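Local coordinates for surface-associated protein CshA (Streptococcus gordonii, PDB 5L2D), which is a cell-wall-linked streptococcal surface adhesin that binds host fibronectin by a catch-clamp mechanism, represented here by its non-repetitive domain 2, at residues 101-109 and 131-142. Residues are numbered along the deposited sequence; the frame is centred on the assembly and turned at random.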
loop_
_atom_site.group_PDB
_atom_site.type_symbol
_atom_site.label_atom_id
_atom_site.label_comp_id
_atom_site.label_asym_id
_atom_site.label_seq_id
_atom_site.Cartn_x
_atom_site.Cartn_y
_atom_site.Cartn_z
ATOM N N LYS A 101 -13.561 17.028 -4.613
ATOM C CA LYS A 101 -14.236 16.063 -5.443
ATOM C C LYS A 101 -13.810 14.692 -4.847
ATOM O O LYS A 101 -12.702 14.533 -4.293
ATOM C CB LYS A 101 -13.853 16.248 -6.930
ATOM N N THR A 102 -14.718 13.727 -4.907
ATOM C CA THR A 102 -14.445 12.389 -4.415
ATOM C C THR A 102 -13.729 11.585 -5.499
ATOM O O THR A 102 -14.235 11.453 -6.603
ATOM C CB THR A 102 -15.759 11.676 -4.023
ATOM O OG1 THR A 102 -16.409 12.432 -2.982
ATOM C CG2 THR A 102 -15.489 10.243 -3.568
ATOM N N PRO A 103 -12.570 10.997 -5.178
ATOM C CA PRO A 103 -11.827 10.346 -6.236
ATOM C C PRO A 103 -12.512 9.076 -6.703
ATOM O O PRO A 103 -13.449 8.642 -6.049
ATOM C CB PRO A 103 -10.474 10.015 -5.577
ATOM C CG PRO A 103 -10.522 10.555 -4.203
ATOM C CD PRO A 103 -11.970 10.736 -3.863
ATOM N N PRO A 104 -12.049 8.485 -7.830
ATOM C CA PRO A 104 -12.597 7.210 -8.315
ATOM C C PRO A 104 -12.263 6.020 -7.425
ATOM O O PRO A 104 -11.278 6.051 -6.688
ATOM C CB PRO A 104 -11.970 7.033 -9.709
ATOM C CG PRO A 104 -10.876 8.041 -9.826
ATOM C CD PRO A 104 -11.116 9.104 -8.791
ATOM N N SER A 105 -13.097 4.981 -7.514
ATOM C CA SER A 105 -12.939 3.743 -6.744
ATOM C C SER A 105 -11.619 3.066 -7.112
ATOM O O SER A 105 -11.188 3.166 -8.274
ATOM C CB SER A 105 -14.104 2.768 -7.038
ATOM O OG SER A 105 -15.402 3.355 -6.845
ATOM N N VAL A 106 -10.977 2.378 -6.156
ATOM C CA VAL A 106 -9.772 1.620 -6.518
ATOM C C VAL A 106 -10.240 0.365 -7.270
ATOM O O VAL A 106 -11.384 -0.028 -7.097
ATOM C CB VAL A 106 -8.795 1.303 -5.325
ATOM C CG1 VAL A 106 -9.031 2.206 -4.117
ATOM C CG2 VAL A 106 -8.827 -0.157 -4.923
ATOM N N THR A 107 -9.385 -0.247 -8.103
ATOM C CA THR A 107 -9.829 -1.327 -8.985
ATOM C C THR A 107 -8.692 -2.009 -9.706
ATOM O O THR A 107 -7.584 -1.478 -9.786
ATOM C CB THR A 107 -10.796 -0.794 -10.085
ATOM O OG1 THR A 107 -11.082 -1.830 -11.047
ATOM C CG2 THR A 107 -10.189 0.434 -10.810
ATOM N N GLY A 108 -9.002 -3.175 -10.264
ATOM C CA GLY A 108 -8.100 -3.869 -11.174
ATOM C C GLY A 108 -8.446 -3.572 -12.623
ATOM O O GLY A 108 -7.641 -2.954 -13.344
ATOM N N ARG A 109 -9.679 -3.959 -12.991
ATOM C CA ARG A 109 -10.171 -4.152 -14.386
ATOM C C ARG A 109 -9.427 -3.413 -15.517
ATOM O O ARG A 109 -9.763 -2.286 -15.859
ATOM C CB ARG A 109 -11.683 -3.845 -14.459
ATOM N N ILE A 131 -3.678 -3.679 -8.575
ATOM C CA ILE A 131 -4.740 -2.823 -8.051
ATOM C C ILE A 131 -4.196 -1.424 -7.970
ATOM O O ILE A 131 -3.072 -1.217 -7.534
ATOM C CB ILE A 131 -5.186 -3.250 -6.644
ATOM C CG1 ILE A 131 -5.962 -4.544 -6.721
ATOM C CG2 ILE A 131 -6.082 -2.201 -5.996
ATOM C CD1 ILE A 131 -6.051 -5.228 -5.377
ATOM N N ILE A 132 -5.012 -0.456 -8.346
ATOM C CA ILE A 132 -4.553 0.917 -8.460
ATOM C C ILE A 132 -5.749 1.835 -8.330
ATOM O O ILE A 132 -6.876 1.466 -8.700
ATOM C CB ILE A 132 -3.818 1.129 -9.808
ATOM C CG1 ILE A 132 -3.381 2.588 -9.986
ATOM C CG2 ILE A 132 -4.681 0.680 -10.981
ATOM C CD1 ILE A 132 -2.379 2.794 -11.115
ATOM N N LEU A 133 -5.509 3.001 -7.746
ATOM C CA LEU A 133 -6.509 4.055 -7.697
ATOM C C LEU A 133 -6.159 4.952 -8.848
ATOM O O LEU A 133 -5.113 5.615 -8.807
ATOM C CB LEU A 133 -6.453 4.836 -6.399
ATOM C CG LEU A 133 -7.653 5.750 -6.208
ATOM C CD1 LEU A 133 -7.634 6.298 -4.794
ATOM C CD2 LEU A 133 -7.682 6.894 -7.199
ATOM N N PRO A 134 -7.028 4.974 -9.879
ATOM C CA PRO A 134 -6.733 5.514 -11.208
ATOM C C PRO A 134 -6.875 7.043 -11.329
ATOM O O PRO A 134 -7.736 7.533 -12.046
ATOM C CB PRO A 134 -7.783 4.813 -12.066
ATOM C CG PRO A 134 -8.983 4.768 -11.169
ATOM C CD PRO A 134 -8.418 4.465 -9.807
ATOM N N ASP A 135 -6.042 7.791 -10.625
ATOM C CA ASP A 135 -6.050 9.245 -10.742
ATOM C C ASP A 135 -4.926 9.791 -9.859
ATOM O O ASP A 135 -4.582 9.210 -8.838
ATOM C CB ASP A 135 -7.428 9.834 -10.371
ATOM C CG ASP A 135 -7.605 11.308 -10.795
ATOM O OD1 ASP A 135 -6.865 11.846 -11.653
ATOM O OD2 ASP A 135 -8.530 11.937 -10.259
ATOM N N ASP A 136 -4.356 10.911 -10.278
ATOM C CA ASP A 136 -3.156 11.459 -9.667
ATOM C C ASP A 136 -3.451 12.125 -8.340
ATOM O O ASP A 136 -4.598 12.447 -8.050
ATOM C CB ASP A 136 -2.509 12.483 -10.617
ATOM C CG ASP A 136 -2.111 11.874 -11.989
ATOM O OD1 ASP A 136 -1.870 10.632 -12.099
ATOM O OD2 ASP A 136 -2.033 12.670 -12.956
ATOM N N ALA A 137 -2.410 12.303 -7.532
ATOM C CA ALA A 137 -2.447 13.241 -6.391
ATOM C C ALA A 137 -3.482 12.879 -5.332
ATOM O O ALA A 137 -4.350 13.692 -4.952
ATOM C CB ALA A 137 -2.653 14.660 -6.877
ATOM N N VAL A 138 -3.336 11.651 -4.834
ATOM C CA VAL A 138 -4.227 11.088 -3.819
ATOM C C VAL A 138 -3.421 10.524 -2.651
ATOM O O VAL A 138 -2.322 10.011 -2.817
ATOM C CB VAL A 138 -5.123 9.988 -4.404
ATOM C CG1 VAL A 138 -6.372 10.585 -5.012
ATOM C CG2 VAL A 138 -4.352 9.205 -5.461
ATOM N N ASN A 139 -3.972 10.700 -1.461
ATOM C CA ASN A 139 -3.519 10.044 -0.264
ATOM C C ASN A 139 -4.615 9.034 0.007
ATOM O O ASN A 139 -5.722 9.410 0.450
ATOM C CB ASN A 139 -3.418 11.047 0.881
ATOM C CG ASN A 139 -2.985 10.412 2.169
ATOM O OD1 ASN A 139 -2.378 9.313 2.216
ATOM N ND2 ASN A 139 -3.305 11.082 3.239
ATOM N N TRP A 140 -4.343 7.768 -0.312
ATOM C CA TRP A 140 -5.306 6.696 -0.034
ATOM C C TRP A 140 -4.685 5.543 0.729
ATOM O O TRP A 140 -3.502 5.566 1.119
ATOM C CB TRP A 140 -5.998 6.217 -1.309
ATOM C CG TRP A 140 -5.084 5.607 -2.332
ATOM C CD1 TRP A 140 -4.184 6.259 -3.104
ATOM C CD2 TRP A 140 -5.018 4.228 -2.724
ATOM N NE1 TRP A 140 -3.542 5.381 -3.947
ATOM C CE2 TRP A 140 -4.047 4.130 -3.744
ATOM C CE3 TRP A 140 -5.687 3.062 -2.310
ATOM C CZ2 TRP A 140 -3.718 2.926 -4.351
ATOM C CZ3 TRP A 140 -5.370 1.848 -2.924
ATOM C CH2 TRP A 140 -4.389 1.794 -3.931
ATOM N N GLY A 141 -5.551 4.587 1.028
ATOM C CA GLY A 141 -5.150 3.296 1.560
ATOM C C GLY A 141 -6.267 2.261 1.578
ATOM O O GLY A 141 -7.448 2.591 1.501
ATOM N N ILE A 142 -5.854 1.003 1.667
ATOM C CA ILE A 142 -6.756 -0.122 1.660
ATOM C C ILE A 142 -6.279 -1.251 2.633
ATOM O O ILE A 142 -5.082 -1.492 2.790
ATOM C CB ILE A 142 -6.927 -0.634 0.211
ATOM C CG1 ILE A 142 -8.169 -1.502 0.076
ATOM C CG2 ILE A 142 -5.736 -1.466 -0.216
ATOM C CD1 ILE A 142 -8.418 -1.989 -1.343
#
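T107 and I132 form an isolated antiparallel beta bridge of the hydrogen-bonded type in non-repetitive domain 2, although 101-109 is otherwise irregular loop. T107 N donates to I132 O at 3.1 Å, with 151° at the hydrogen. I132 N returns a bond to T107 O, also 3.1 Å and 155°. The two bonds pair T107 with I132, and no neighbouring residue pair continues the bridge.

Beside the bridge, V106 is buried and its two methyls part. CG2 meets I131 CG2 at 3.6 Å, and the same methyl reaches I142 CD1 at 4.0 Å. I142 is extended, with CG1 anti to the backbone N (chi1 -162°) and CD1 anti to CA, and this carries CD1 out to V106. The V106 backbone is hydrogen-bonded to F39, and S105 OG to D34 OD2, so a second part of the chain also holds the loop.

Nearer the start of the loop, P104 covers the turn that leads into strand 138-150, and P103 reaches the first residue of that strand. P134 centres an inverse gamma turn, closed by D135 N to L133 O. P104 CG packs on P134 CG at 4.0 Å and on D135 CB at 3.9 Å. P103 CB touches V138 CG1 at 4.2 Å, and Y92 packs against both P103 and V138.

Residues I131, I132 and 138-142 also pair antiparallel with a strand of the second subunit, so the sheet continues across the interface. L133 CB sits over one face of the W140 ring, offset toward the rim. V106 CG1 approaches that ring obliquely, 3.9 Å from W140 CZ3.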